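Local coordinates for CalU16 (Micromonospora echinospora, PDB 4FPW), which probably confers self-resistance to the enediyne calicheamicin by self-sacrifice, as a helix-grip protein of the AHA1 family, at residues R48-P53 and E129-F134; T6-G11 and Q167-A172; E35-C40 and L74-P79. One frame throughout, in Å; residues are numbered along the deposited sequence.

Overall arrangement
The chain has the helix-grip fold of the Bet v 1-like clan: an antiparallel sheet wraps round the long helix 118-138. Contact 1 joins that helix to helix 43-49, contact 3 joins helix 33-41 to the end of strand 70-77, and contact 2 joins edge strand 7-15 to helix 161-177. Centres lie about 15 Å apart for contacts 1 and 3, about 18 Å for 1 and 2, and about 24 Å for 2 and 3, which do not touch. Contact 2 spans nearly the whole chain; 1 and 3 interleave within it. A probable hydrogen bond (Trp49 to Ala39) ties contact 1 to contact 3, and a salt bridge (Glu129 to Arg8) ties it to contact 2, so both connect through contact 1.

Contact 1 of 3, residues R48-P53 and E129-F134; sequences RWFIEP and EMALDF
In this helix-grip fold the long helix 118-138 meets the end of the short helix 43-49 and the first residue of the loop after it; Trp49, Phe50, Ala131 and Phe134 make the contact. No hydrogen bond crosses it. The backbones come closest at Trp49 and Phe134. There the two side chains start alongside each other, with CB of Trp49 3.8 Å from CB of Phe134. Each CB also lies against the other residue's carbonyl: Trp49 CB is 3.2 Å from Phe134 O, and Phe134 CB is 3.2 Å from Trp49 O. The indole of Trp49 then reaches back along the long helix by one turn. Its CE3 is 3.4 Å from Ala131 O, an oblique approach. This follows from chi1 of 58°, which sets CG between the backbone N and the carbonyl carbon. Phe50 CB covers part of one face of the same indole. The methyl of Ala131 points toward this aromatic pair. It lies 3.9 Å from Phe50 CD1 and 4.4 Å from Trp49 CZ3, both plain apolar contacts. Beyond CB the phenyl ring of Phe134 turns off from Trp49, and Met130 O lies in its plane at the edge. The polar end of the indole is held elsewhere: Trp49 NE1 gives a hydrogen bond to Ala39 O of helix 33-41. The indole also meets the ring of Phe138 further along the long helix. Behind the contact, Leu132 packs on Ile25, Gln27 and Tyr29 of strand 20-29, while Met130, a selenomethionine here, packs on Met162 and Ile165 of helix 161-177.

Contact 2 of 3, residues T6-G11 and Q167-A172; sequences TERALG and QERGEA
Arg8 of the edge strand 7-15 reaches over to Ala172 and Arg169 on helix 161-177, joining the N-terminal strand to the C-terminal helix at the surface. The van der Waals part rests mainly on one methyl set against a charged flat group. Ala172 CB lies over one face of the Arg8 guanidinium, 3.2 Å from NH1 and 3.7 Å from CZ. The Arg8 chain runs extended from CG to NE, which carries the guanidinium across to the helix. A second, looser van der Waals touch sets Arg8 NH2 3.9 Å from the aliphatic Arg169 CG, met obliquely. The two arginine side chains cross at about a right angle, with guanidinium planes 54° apart. No hydrogen bond or salt bridge links the two segments. The ionic partners are on helix 118-138. Arg8 NE makes a salt bridge with Glu129 OE2, and Arg169 NH2 makes one with Asp133 OD1. A long, weak ion pair also relates Arg169 NE to Glu129 OE2. NH2 of Arg8 comes within 4.7 Å of NE of Arg169. Glu129 and Asp133 probably offset this like charge and let the two arginines lie close; the direct touch itself is van der Waals.

Contact 3 of 3, residues E35-C40 and L74-P79; sequences EVWSAC and LRCEPP
Trp37 of helix 33-41 is covered on one face by Pro78 and Pro79, where strand 70-77 of the helix-grip sheet ends in a turn with a cis peptide before Pro79. This is the tight part. Pro79 CA makes a CH-pi contact with the five-membered ring of Trp37, 3.6 Å from its centroid and 16° off the ring normal. Pro79 CB lies 3.7 Å from Trp37 CG. Pro78 covers the part of the same face toward the six-membered ring, its CA 3.4 Å above the plane. Pro78 CB also comes within 3.4 Å of Trp37 NE1. The carbonyl of Pro79 adds a contact, its O 3.4 Å from Trp37 CE3. The indole takes this place because CG stands anti to the backbone N (chi1 -179°), which carries the ring off the helix and under the prolines. Leu82 of strand 81-86 and Leu100 of strand 94-103 also touch the Trp37 side chain.

The strand end with exposed Arg75 is the looser, solvent side; Pro78, though pressed on the indole, is exposed too. The side chain of Glu77 starts away from the helix and forms a salt bridge with Arg75. Arg75 NE is 2.9 Å from Glu77 OE2, on the anti side of the carboxylate and 34° out of its plane. Arg75 and Leu74 both face Thr83, as a classic beta bulge. Cys76 has its backbone N hydrogen-bonded to Glu59 OE2. Its SG makes a sulfur-aromatic contact at the edge of the indole, near the ring plane, 3.9 Å from Trp37 CZ2.

Contact 1 of 3, residues R48-P53 and E129-F134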
ATOM      1  N   ARG A  48       6.902  12.605  -5.740  1.00 52.94           N
ATOM      2  CA  ARG A  48       6.988  12.453  -7.158  1.00 52.93           C
ATOM      3  C   ARG A  48       5.840  11.590  -7.643  1.00 52.90           C
ATOM      4  O   ARG A  48       5.055  12.016  -8.493  1.00 54.38           O
ATOM      5  CB  ARG A  48       8.332  11.852  -7.554  1.00 54.58           C
ATOM      6  CG  ARG A  48       9.512  12.745  -7.203  1.00 56.67           C
ATOM      7  CD  ARG A  48      10.396  13.116  -8.401  1.00 59.79           C
ATOM      8  NE  ARG A  48       9.771  13.810  -9.548  1.00 63.64           N
ATOM      9  CZ  ARG A  48       8.822  14.755  -9.517  1.00 64.49           C
ATOM     10  NH1 ARG A  48       8.297  15.206  -8.379  1.00 65.48           N
ATOM     11  NH2 ARG A  48       8.382  15.265 -10.666  1.00 64.67           N
ATOM     12  N   TRP A  49       5.702  10.401  -7.074  1.00 51.77           N
ATOM     13  CA  TRP A  49       4.824   9.391  -7.664  1.00 50.71           C
ATOM     14  C   TRP A  49       3.463   9.277  -6.998  1.00 50.99           C
ATOM     15  O   TRP A  49       2.543   8.745  -7.609  1.00 52.74           O
ATOM     16  CB  TRP A  49       5.516   8.017  -7.701  1.00 49.24           C
ATOM     17  CG  TRP A  49       5.965   7.506  -6.374  1.00 47.21           C
ATOM     18  CD1 TRP A  49       7.142   7.757  -5.759  1.00 46.79           C
ATOM     19  CD2 TRP A  49       5.234   6.642  -5.508  1.00 46.48           C
ATOM     20  NE1 TRP A  49       7.201   7.104  -4.554  1.00 45.66           N
ATOM     21  CE2 TRP A  49       6.034   6.413  -4.374  1.00 45.86           C
ATOM     22  CE3 TRP A  49       3.976   6.037  -5.580  1.00 46.61           C
ATOM     23  CZ2 TRP A  49       5.613   5.614  -3.308  1.00 45.06           C
ATOM     24  CZ3 TRP A  49       3.561   5.236  -4.526  1.00 45.07           C
ATOM     25  CH2 TRP A  49       4.382   5.029  -3.408  1.00 44.42           C
ATOM     26  N   PHE A  50       3.329   9.764  -5.765  1.00 50.43           N
ATOM     27  CA  PHE A  50       2.052   9.696  -5.055  1.00 50.47           C
ATOM     28  C   PHE A  50       1.803  11.020  -4.317  1.00 50.59           C
ATOM     29  O   PHE A  50       2.361  12.046  -4.698  1.00 52.26           O
ATOM     30  CB  PHE A  50       2.051   8.463  -4.131  1.00 51.16           C
ATOM     31  CG  PHE A  50       0.693   8.108  -3.536  1.00 50.04           C
ATOM     32  CD1 PHE A  50      -0.408   7.871  -4.346  1.00 52.12           C
ATOM     33  CD2 PHE A  50       0.535   7.984  -2.168  1.00 48.91           C
ATOM     34  CE1 PHE A  50      -1.641   7.531  -3.806  1.00 52.71           C
ATOM     35  CE2 PHE A  50      -0.696   7.654  -1.617  1.00 50.03           C
ATOM     36  CZ  PHE A  50      -1.787   7.427  -2.433  1.00 51.37           C
ATOM     37  N   ILE A  51       0.924  11.001  -3.315  1.00 49.83           N
ATOM     38  CA  ILE A  51       0.617  12.141  -2.456  1.00 50.16           C
ATOM     39  C   ILE A  51       1.558  12.208  -1.275  1.00 50.89           C
ATOM     40  O   ILE A  51       1.642  11.249  -0.510  1.00 54.25           O
ATOM     41  CB  ILE A  51      -0.787  12.000  -1.810  1.00 49.26           C
ATOM     42  CG1 ILE A  51      -1.897  11.875  -2.872  1.00 49.09           C
ATOM     43  CG2 ILE A  51      -1.077  13.194  -0.906  1.00 50.26           C
ATOM     44  CD1 ILE A  51      -3.235  11.433  -2.307  1.00 46.99           C
ATOM     45  N   GLU A  52       2.191  13.355  -1.053  1.00 51.75           N
ATOM     46  CA  GLU A  52       3.053  13.512   0.124  1.00 52.90           C
ATOM     47  C   GLU A  52       2.322  13.504   1.467  1.00 55.68           C
ATOM     48  O   GLU A  52       1.302  14.174   1.626  1.00 58.85           O
ATOM     49  CB  GLU A  52       3.850  14.795   0.073  1.00 53.42           C
ATOM     50  CG  GLU A  52       4.936  14.840   1.127  1.00 54.13           C
ATOM     51  CD  GLU A  52       5.470  16.225   1.356  1.00 56.36           C
ATOM     52  OE1 GLU A  52       5.867  16.867   0.368  1.00 57.96           O
ATOM     53  OE2 GLU A  52       5.490  16.673   2.527  1.00 57.34           O
ATOM     54  N   PRO A  53       2.876  12.776   2.453  1.00 55.22           N
ATOM     55  CA  PRO A  53       2.371  12.800   3.817  1.00 53.69           C
ATOM     56  C   PRO A  53       2.899  13.953   4.634  1.00 54.73           C
ATOM     57  O   PRO A  53       4.015  14.431   4.393  1.00 52.12           O
ATOM     58  CB  PRO A  53       2.912  11.503   4.405  1.00 53.24           C
ATOM     59  CG  PRO A  53       4.193  11.297   3.690  1.00 54.03           C
ATOM     60  CD  PRO A  53       3.931  11.759   2.286  1.00 54.68           C
ATOM     61  N   GLU A 129      -2.555  -0.540  -6.441  1.00 44.94           N
ATOM     62  CA  GLU A 129      -1.964  -0.981  -7.701  1.00 44.82           C
ATOM     63  C   GLU A 129      -1.748   0.196  -8.626  1.00 45.72           C
ATOM     64  O   GLU A 129      -0.687   0.303  -9.237  1.00 46.29           O
ATOM     65  CB  GLU A 129      -2.836  -2.016  -8.381  1.00 44.44           C
ATOM     66  CG  GLU A 129      -2.504  -3.438  -7.985  1.00 43.36           C
ATOM     67  CD  GLU A 129      -3.369  -4.426  -8.728  1.00 43.37           C
ATOM     68  OE1 GLU A 129      -4.515  -4.664  -8.305  1.00 44.87           O
ATOM     69  OE2 GLU A 129      -2.931  -4.944  -9.759  1.00 43.59           O
HETATM   70  N   MSE A 130      -2.744   1.082  -8.711  1.00 46.49           N
HETATM   71  CA  MSE A 130      -2.639   2.297  -9.530  1.00 47.53           C
HETATM   72  C   MSE A 130      -1.471   3.104  -9.047  1.00 46.51           C
HETATM   73  O   MSE A 130      -0.667   3.610  -9.836  1.00 47.39           O
HETATM   74  CB  MSE A 130      -3.872   3.185  -9.405  1.00 50.98           C
HETATM   75  CG  MSE A 130      -5.174   2.526  -9.865  1.00 55.15           C
HETATM   76 SE   MSE A 130      -5.166   2.102 -11.805  1.00 60.74          SE
HETATM   77  CE  MSE A 130      -6.672   0.914 -11.592  1.00 56.32           C
ATOM     78  N   ALA A 131      -1.363   3.232  -7.732  1.00 44.20           N
ATOM     79  CA  ALA A 131      -0.293   4.008  -7.126  1.00 43.88           C
ATOM     80  C   ALA A 131       1.079   3.377  -7.337  1.00 43.39           C
ATOM     81  O   ALA A 131       2.061   4.086  -7.590  1.00 43.64           O
ATOM     82  CB  ALA A 131      -0.554   4.190  -5.639  1.00 43.70           C
ATOM     83  N   LEU A 132       1.156   2.056  -7.205  1.00 42.13           N
ATOM     84  CA  LEU A 132       2.417   1.356  -7.421  1.00 42.37           C
ATOM     85  C   LEU A 132       2.887   1.460  -8.884  1.00 43.86           C
ATOM     86  O   LEU A 132       4.085   1.378  -9.137  1.00 42.84           O
ATOM     87  CB  LEU A 132       2.329  -0.094  -6.942  1.00 41.24           C
ATOM     88  CG  LEU A 132       2.308  -0.185  -5.407  1.00 39.72           C
ATOM     89  CD1 LEU A 132       1.893  -1.568  -4.953  1.00 39.12           C
ATOM     90  CD2 LEU A 132       3.645   0.202  -4.775  1.00 38.66           C
ATOM     91  N   ASP A 133       1.966   1.691  -9.828  1.00 44.00           N
ATOM     92  CA  ASP A 133       2.368   2.040 -11.209  1.00 46.13           C
ATOM     93  C   ASP A 133       3.305   3.222 -11.213  1.00 46.57           C
ATOM     94  O   ASP A 133       4.337   3.189 -11.882  1.00 49.59           O
ATOM     95  CB  ASP A 133       1.174   2.398 -12.104  1.00 46.19           C
ATOM     96  CG  ASP A 133       0.360   1.202 -12.501  1.00 46.59           C
ATOM     97  OD1 ASP A 133       0.718   0.060 -12.134  1.00 48.48           O
ATOM     98  OD2 ASP A 133      -0.649   1.395 -13.202  1.00 47.59           O
ATOM     99  N   PHE A 134       2.949   4.268 -10.474  1.00 45.67           N
ATOM    100  CA  PHE A 134       3.745   5.487 -10.488  1.00 46.82           C
ATOM    101  C   PHE A 134       5.047   5.321  -9.698  1.00 47.00           C
ATOM    102  O   PHE A 134       6.064   5.920 -10.048  1.00 46.94           O
ATOM    103  CB  PHE A 134       2.901   6.700 -10.091  1.00 47.12           C
ATOM    104  CG  PHE A 134       1.900   7.073 -11.157  1.00 49.83           C
ATOM    105  CD1 PHE A 134       2.181   8.069 -12.084  1.00 51.47           C
ATOM    106  CD2 PHE A 134       0.698   6.367 -11.289  1.00 50.38           C
ATOM    107  CE1 PHE A 134       1.274   8.376 -13.093  1.00 52.15           C
ATOM    108  CE2 PHE A 134      -0.209   6.674 -12.288  1.00 50.36           C
ATOM    109  CZ  PHE A 134       0.079   7.676 -13.192  1.00 51.05           C
TER

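Contact 2 of 3, residues T6-G11 and Q167-A172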
ATOM      1  N   THR A   6       3.211  -8.147 -11.216  1.00 54.60           N
ATOM      2  CA  THR A   6       2.577  -8.243  -9.885  1.00 51.95           C
ATOM      3  C   THR A   6       1.723  -9.515  -9.657  1.00 51.48           C
ATOM      4  O   THR A   6       0.978  -9.968 -10.542  1.00 48.73           O
ATOM      5  CB  THR A   6       1.714  -7.001  -9.508  1.00 50.00           C
ATOM      6  OG1 THR A   6       0.361  -7.399  -9.230  1.00 49.00           O
ATOM      7  CG2 THR A   6       1.733  -5.908 -10.584  1.00 49.71           C
ATOM      8  N   GLU A   7       1.860 -10.044  -8.437  1.00 50.66           N
ATOM      9  CA  GLU A   7       1.097 -11.170  -7.923  1.00 49.57           C
ATOM     10  C   GLU A   7       0.230 -10.638  -6.797  1.00 48.18           C
ATOM     11  O   GLU A   7       0.744 -10.122  -5.792  1.00 48.01           O
ATOM     12  CB  GLU A   7       2.041 -12.235  -7.357  1.00 50.74           C
ATOM     13  CG  GLU A   7       1.354 -13.459  -6.768  1.00 51.72           C
ATOM     14  CD  GLU A   7       2.351 -14.449  -6.183  1.00 54.34           C
ATOM     15  OE1 GLU A   7       2.861 -14.184  -5.075  1.00 53.04           O
ATOM     16  OE2 GLU A   7       2.635 -15.495  -6.826  1.00 56.47           O
ATOM     17  N   ARG A   8      -1.078 -10.770  -6.973  1.00 47.20           N
ATOM     18  CA  ARG A   8      -2.049 -10.366  -5.981  1.00 44.98           C
ATOM     19  C   ARG A   8      -2.410 -11.536  -5.101  1.00 45.40           C
ATOM     20  O   ARG A   8      -2.384 -12.688  -5.541  1.00 43.74           O
ATOM     21  CB  ARG A   8      -3.326  -9.896  -6.655  1.00 44.45           C
ATOM     22  CG  ARG A   8      -3.175  -8.665  -7.521  1.00 42.87           C
ATOM     23  CD  ARG A   8      -4.487  -8.363  -8.230  1.00 42.27           C
ATOM     24  NE  ARG A   8      -4.228  -7.586  -9.432  1.00 43.44           N
ATOM     25  CZ  ARG A   8      -4.318  -8.042 -10.679  1.00 44.18           C
ATOM     26  NH1 ARG A   8      -4.712  -9.278 -10.931  1.00 44.39           N
ATOM     27  NH2 ARG A   8      -4.034  -7.233 -11.691  1.00 45.25           N
ATOM     28  N   ALA A   9      -2.804 -11.223  -3.867  1.00 45.51           N
ATOM     29  CA  ALA A   9      -3.229 -12.241  -2.914  1.00 45.62           C
ATOM     30  C   ALA A   9      -4.095 -11.674  -1.770  1.00 46.47           C
ATOM     31  O   ALA A   9      -4.362 -10.461  -1.682  1.00 44.01           O
ATOM     32  CB  ALA A   9      -2.016 -12.966  -2.362  1.00 45.89           C
ATOM     33  N   LEU A  10      -4.542 -12.595  -0.918  1.00 47.70           N
ATOM     34  CA  LEU A  10      -5.389 -12.297   0.214  1.00 46.80           C
ATOM     35  C   LEU A  10      -4.784 -12.897   1.460  1.00 46.96           C
ATOM     36  O   LEU A  10      -4.345 -14.035   1.453  1.00 48.22           O
ATOM     37  CB  LEU A  10      -6.797 -12.853  -0.009  1.00 46.87           C
ATOM     38  CG  LEU A  10      -7.505 -12.242  -1.224  1.00 46.70           C
ATOM     39  CD1 LEU A  10      -8.851 -12.921  -1.434  1.00 48.26           C
ATOM     40  CD2 LEU A  10      -7.686 -10.741  -1.060  1.00 45.22           C
ATOM     41  N   GLY A  11      -4.744 -12.099   2.520  1.00 48.63           N
ATOM     42  CA  GLY A  11      -4.331 -12.558   3.834  1.00 49.90           C
ATOM     43  C   GLY A  11      -5.420 -12.355   4.879  1.00 51.69           C
ATOM     44  O   GLY A  11      -6.608 -12.209   4.560  1.00 50.28           O
ATOM     45  N   GLN A 167     -10.991  -1.092 -13.864  1.00 49.05           N
ATOM     46  CA  GLN A 167     -12.064  -2.061 -13.961  1.00 51.96           C
ATOM     47  C   GLN A 167     -11.609  -3.527 -14.069  1.00 51.05           C
ATOM     48  O   GLN A 167     -12.214  -4.402 -13.455  1.00 51.31           O
ATOM     49  CB  GLN A 167     -12.921  -1.662 -15.145  1.00 55.10           C
ATOM     50  CG  GLN A 167     -13.918  -2.678 -15.633  1.00 57.86           C
ATOM     51  CD  GLN A 167     -14.736  -2.062 -16.734  1.00 60.83           C
ATOM     52  OE1 GLN A 167     -14.181  -1.392 -17.612  1.00 60.59           O
ATOM     53  NE2 GLN A 167     -16.062  -2.225 -16.672  1.00 63.20           N
ATOM     54  N   GLU A 168     -10.554  -3.800 -14.832  1.00 51.58           N
ATOM     55  CA  GLU A 168      -9.982  -5.159 -14.880  1.00 51.42           C
ATOM     56  C   GLU A 168      -9.440  -5.506 -13.535  1.00 49.39           C
ATOM     57  O   GLU A 168      -9.795  -6.539 -12.980  1.00 52.90           O
ATOM     58  CB  GLU A 168      -8.847  -5.279 -15.888  1.00 51.94           C
ATOM     59  CG  GLU A 168      -9.329  -5.322 -17.314  1.00 54.31           C
ATOM     60  CD  GLU A 168      -8.196  -5.296 -18.320  1.00 56.44           C
ATOM     61  OE1 GLU A 168      -7.012  -5.423 -17.930  1.00 54.92           O
ATOM     62  OE2 GLU A 168      -8.502  -5.127 -19.518  1.00 58.64           O
ATOM     63  N   ARG A 169      -8.583  -4.639 -13.006  1.00 47.54           N
ATOM     64  CA  ARG A 169      -7.977  -4.872 -11.700  1.00 45.89           C
ATOM     65  C   ARG A 169      -9.051  -5.116 -10.632  1.00 44.39           C
ATOM     66  O   ARG A 169      -8.893  -5.971  -9.780  1.00 44.46           O
ATOM     67  CB  ARG A 169      -7.030  -3.725 -11.312  1.00 45.72           C
ATOM     68  CG  ARG A 169      -5.710  -3.743 -12.081  1.00 45.63           C
ATOM     69  CD  ARG A 169      -4.755  -2.619 -11.671  1.00 45.01           C
ATOM     70  NE  ARG A 169      -3.493  -2.629 -12.416  1.00 45.86           N
ATOM     71  CZ  ARG A 169      -2.600  -1.632 -12.467  1.00 46.75           C
ATOM     72  NH1 ARG A 169      -2.791  -0.487 -11.815  1.00 47.17           N
ATOM     73  NH2 ARG A 169      -1.489  -1.782 -13.181  1.00 46.51           N
ATOM     74  N   GLY A 170     -10.157  -4.396 -10.695  1.00 44.92           N
ATOM     75  CA  GLY A 170     -11.268  -4.649  -9.784  1.00 45.71           C
ATOM     76  C   GLY A 170     -11.861  -6.041  -9.923  1.00 47.42           C
ATOM     77  O   GLY A 170     -12.182  -6.687  -8.929  1.00 47.99           O
ATOM     78  N   GLU A 171     -12.018  -6.509 -11.159  1.00 50.03           N
ATOM     79  CA  GLU A 171     -12.499  -7.880 -11.403  1.00 51.20           C
ATOM     80  C   GLU A 171     -11.558  -8.938 -10.798  1.00 50.52           C
ATOM     81  O   GLU A 171     -12.011  -9.931 -10.223  1.00 52.29           O
ATOM     82  CB  GLU A 171     -12.689  -8.133 -12.900  1.00 53.19           C
ATOM     83  CG  GLU A 171     -13.977  -7.552 -13.465  1.00 54.69           C
ATOM     84  CD  GLU A 171     -13.962  -7.448 -14.979  1.00 57.27           C
ATOM     85  OE1 GLU A 171     -13.144  -8.143 -15.629  1.00 59.32           O
ATOM     86  OE2 GLU A 171     -14.771  -6.667 -15.522  1.00 58.04           O
ATOM     87  N   ALA A 172     -10.256  -8.709 -10.904  1.00 48.59           N
ATOM     88  CA  ALA A 172      -9.270  -9.610 -10.310  1.00 49.09           C
ATOM     89  C   ALA A 172      -9.380  -9.713  -8.792  1.00 48.46           C
ATOM     90  O   ALA A 172      -9.417 -10.817  -8.243  1.00 51.93           O
ATOM     91  CB  ALA A 172      -7.865  -9.181 -10.700  1.00 48.76           C
TER

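Contact 3 of 3, residues E35-C40 and L74-P79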
ATOM      1  N   GLU A  35      17.107   2.228  -1.799  1.00 55.67           N
ATOM      2  CA  GLU A  35      16.539   3.161  -2.763  1.00 55.23           C
ATOM      3  C   GLU A  35      15.028   3.036  -2.767  1.00 52.15           C
ATOM      4  O   GLU A  35      14.334   4.036  -2.822  1.00 51.48           O
ATOM      5  CB  GLU A  35      17.088   2.888  -4.170  1.00 56.97           C
ATOM      6  CG  GLU A  35      18.592   3.117  -4.301  1.00 60.71           C
ATOM      7  CD  GLU A  35      19.138   2.828  -5.695  1.00 62.73           C
ATOM      8  OE1 GLU A  35      18.416   3.041  -6.695  1.00 62.78           O
ATOM      9  OE2 GLU A  35      20.304   2.384  -5.797  1.00 66.30           O
ATOM     10  N   VAL A  36      14.531   1.807  -2.693  1.00 50.90           N
ATOM     11  CA  VAL A  36      13.100   1.568  -2.698  1.00 50.19           C
ATOM     12  C   VAL A  36      12.513   2.059  -1.373  1.00 50.10           C
ATOM     13  O   VAL A  36      11.466   2.689  -1.363  1.00 48.76           O
ATOM     14  CB  VAL A  36      12.772   0.078  -2.923  1.00 50.86           C
ATOM     15  CG1 VAL A  36      11.276  -0.154  -2.898  1.00 48.99           C
ATOM     16  CG2 VAL A  36      13.348  -0.414  -4.247  1.00 52.28           C
ATOM     17  N   TRP A  37      13.191   1.773  -0.259  1.00 50.37           N
ATOM     18  CA  TRP A  37      12.802   2.330   1.050  1.00 50.16           C
ATOM     19  C   TRP A  37      12.702   3.859   1.046  1.00 50.04           C
ATOM     20  O   TRP A  37      11.662   4.426   1.373  1.00 51.53           O
ATOM     21  CB  TRP A  37      13.780   1.904   2.141  1.00 51.08           C
ATOM     22  CG  TRP A  37      13.419   2.426   3.487  1.00 49.98           C
ATOM     23  CD1 TRP A  37      14.067   3.403   4.192  1.00 50.43           C
ATOM     24  CD2 TRP A  37      12.308   2.015   4.290  1.00 48.51           C
ATOM     25  NE1 TRP A  37      13.420   3.626   5.383  1.00 50.28           N
ATOM     26  CE2 TRP A  37      12.342   2.781   5.472  1.00 48.51           C
ATOM     27  CE3 TRP A  37      11.283   1.071   4.125  1.00 47.01           C
ATOM     28  CZ2 TRP A  37      11.399   2.626   6.486  1.00 47.35           C
ATOM     29  CZ3 TRP A  37      10.346   0.921   5.135  1.00 45.61           C
ATOM     30  CH2 TRP A  37      10.415   1.691   6.301  1.00 46.49           C
ATOM     31  N   SER A  38      13.788   4.527   0.697  1.00 50.04           N
ATOM     32  CA  SER A  38      13.738   5.966   0.457  1.00 50.08           C
ATOM     33  C   SER A  38      12.561   6.434  -0.428  1.00 49.20           C
ATOM     34  O   SER A  38      11.926   7.451  -0.138  1.00 48.88           O
ATOM     35  CB  SER A  38      15.039   6.424  -0.176  1.00 50.39           C
ATOM     36  OG  SER A  38      15.880   6.976   0.813  1.00 52.23           O
ATOM     37  N   ALA A  39      12.282   5.698  -1.502  1.00 48.04           N
ATOM     38  CA  ALA A  39      11.261   6.096  -2.481  1.00 46.99           C
ATOM     39  C   ALA A  39       9.868   5.947  -1.931  1.00 45.97           C
ATOM     40  O   ALA A  39       8.933   6.564  -2.435  1.00 46.84           O
ATOM     41  CB  ALA A  39      11.379   5.256  -3.733  1.00 47.76           C
ATOM     42  N   CYS A  40       9.745   5.096  -0.918  1.00 45.88           N
ATOM     43  CA  CYS A  40       8.488   4.753  -0.284  1.00 45.60           C
ATOM     44  C   CYS A  40       8.325   5.425   1.082  1.00 46.23           C
ATOM     45  O   CYS A  40       7.305   5.241   1.742  1.00 44.14           O
ATOM     46  CB  CYS A  40       8.405   3.239  -0.096  1.00 45.49           C
ATOM     47  SG  CYS A  40       7.505   2.368  -1.386  1.00 47.72           S
ATOM     48  N   LEU A  74       2.437   3.207  13.301  1.00 47.54           N
ATOM     49  CA  LEU A  74       2.579   2.158  14.314  1.00 48.28           C
ATOM     50  C   LEU A  74       4.019   1.619  14.331  1.00 49.42           C
ATOM     51  O   LEU A  74       4.731   1.791  15.328  1.00 52.66           O
ATOM     52  CB  LEU A  74       1.550   1.029  14.085  1.00 47.19           C
ATOM     53  CG  LEU A  74       0.099   1.464  13.815  1.00 46.79           C
ATOM     54  CD1 LEU A  74      -0.832   0.291  13.525  1.00 46.48           C
ATOM     55  CD2 LEU A  74      -0.437   2.303  14.969  1.00 47.19           C
ATOM     56  N   ARG A  75       4.464   1.025  13.217  1.00 48.71           N
ATOM     57  CA  ARG A  75       5.807   0.401  13.134  1.00 47.53           C
ATOM     58  C   ARG A  75       6.661   0.953  11.987  1.00 47.64           C
ATOM     59  O   ARG A  75       6.170   1.156  10.869  1.00 44.90           O
ATOM     60  CB  ARG A  75       5.668  -1.111  12.950  1.00 46.63           C
ATOM     61  CG  ARG A  75       6.877  -1.913  13.401  1.00 46.78           C
ATOM     62  CD  ARG A  75       6.886  -2.050  14.909  1.00 46.47           C
ATOM     63  NE  ARG A  75       7.905  -2.985  15.348  1.00 47.40           N
ATOM     64  CZ  ARG A  75       8.406  -3.045  16.575  1.00 48.10           C
ATOM     65  NH1 ARG A  75       7.983  -2.214  17.525  1.00 49.93           N
ATOM     66  NH2 ARG A  75       9.342  -3.941  16.851  1.00 48.27           N
ATOM     67  N   CYS A  76       7.943   1.181  12.272  1.00 50.29           N
ATOM     68  CA  CYS A  76       8.901   1.630  11.264  1.00 51.43           C
ATOM     69  C   CYS A  76      10.244   0.959  11.521  1.00 53.28           C
ATOM     70  O   CYS A  76      10.968   1.320  12.467  1.00 55.77           O
ATOM     71  CB  CYS A  76       9.046   3.155  11.273  1.00 52.35           C
ATOM     72  SG  CYS A  76       9.609   3.859   9.697  1.00 54.85           S
ATOM     73  N   GLU A  77      10.553  -0.029  10.677  1.00 52.07           N
ATOM     74  CA  GLU A  77      11.781  -0.822  10.762  1.00 51.00           C
ATOM     75  C   GLU A  77      12.571  -0.611   9.472  1.00 50.12           C
ATOM     76  O   GLU A  77      12.580  -1.485   8.600  1.00 50.73           O
ATOM     77  CB  GLU A  77      11.430  -2.310  10.951  1.00 51.31           C
ATOM     78  CG  GLU A  77      10.806  -2.627  12.309  1.00 53.17           C
ATOM     79  CD  GLU A  77      10.114  -3.989  12.414  1.00 53.20           C
ATOM     80  OE1 GLU A  77      10.035  -4.748  11.426  1.00 53.38           O
ATOM     81  OE2 GLU A  77       9.643  -4.311  13.518  1.00 53.16           O
ATOM     82  N   PRO A  78      13.210   0.563   9.325  1.00 48.90           N
ATOM     83  CA  PRO A  78      13.940   0.823   8.076  1.00 48.85           C
ATOM     84  C   PRO A  78      15.096  -0.141   7.912  1.00 49.26           C
ATOM     85  O   PRO A  78      15.724  -0.459   8.900  1.00 51.78           O
ATOM     86  CB  PRO A  78      14.472   2.247   8.255  1.00 49.39           C
ATOM     87  CG  PRO A  78      14.500   2.490   9.724  1.00 49.78           C
ATOM     88  CD  PRO A  78      13.483   1.576  10.359  1.00 49.58           C
ATOM     89  N   PRO A  79      15.391  -0.594   6.678  1.00 50.66           N
ATOM     90  CA  PRO A  79      14.743  -0.252   5.424  1.00 49.55           C
ATOM     91  C   PRO A  79      13.767  -1.324   4.959  1.00 49.26           C
ATOM     92  O   PRO A  79      13.562  -1.457   3.752  1.00 50.78           O
ATOM     93  CB  PRO A  79      15.927  -0.150   4.467  1.00 49.86           C
ATOM     94  CG  PRO A  79      16.854  -1.212   4.940  1.00 51.55           C
ATOM     95  CD  PRO A  79      16.597  -1.407   6.419  1.00 52.15           C
TER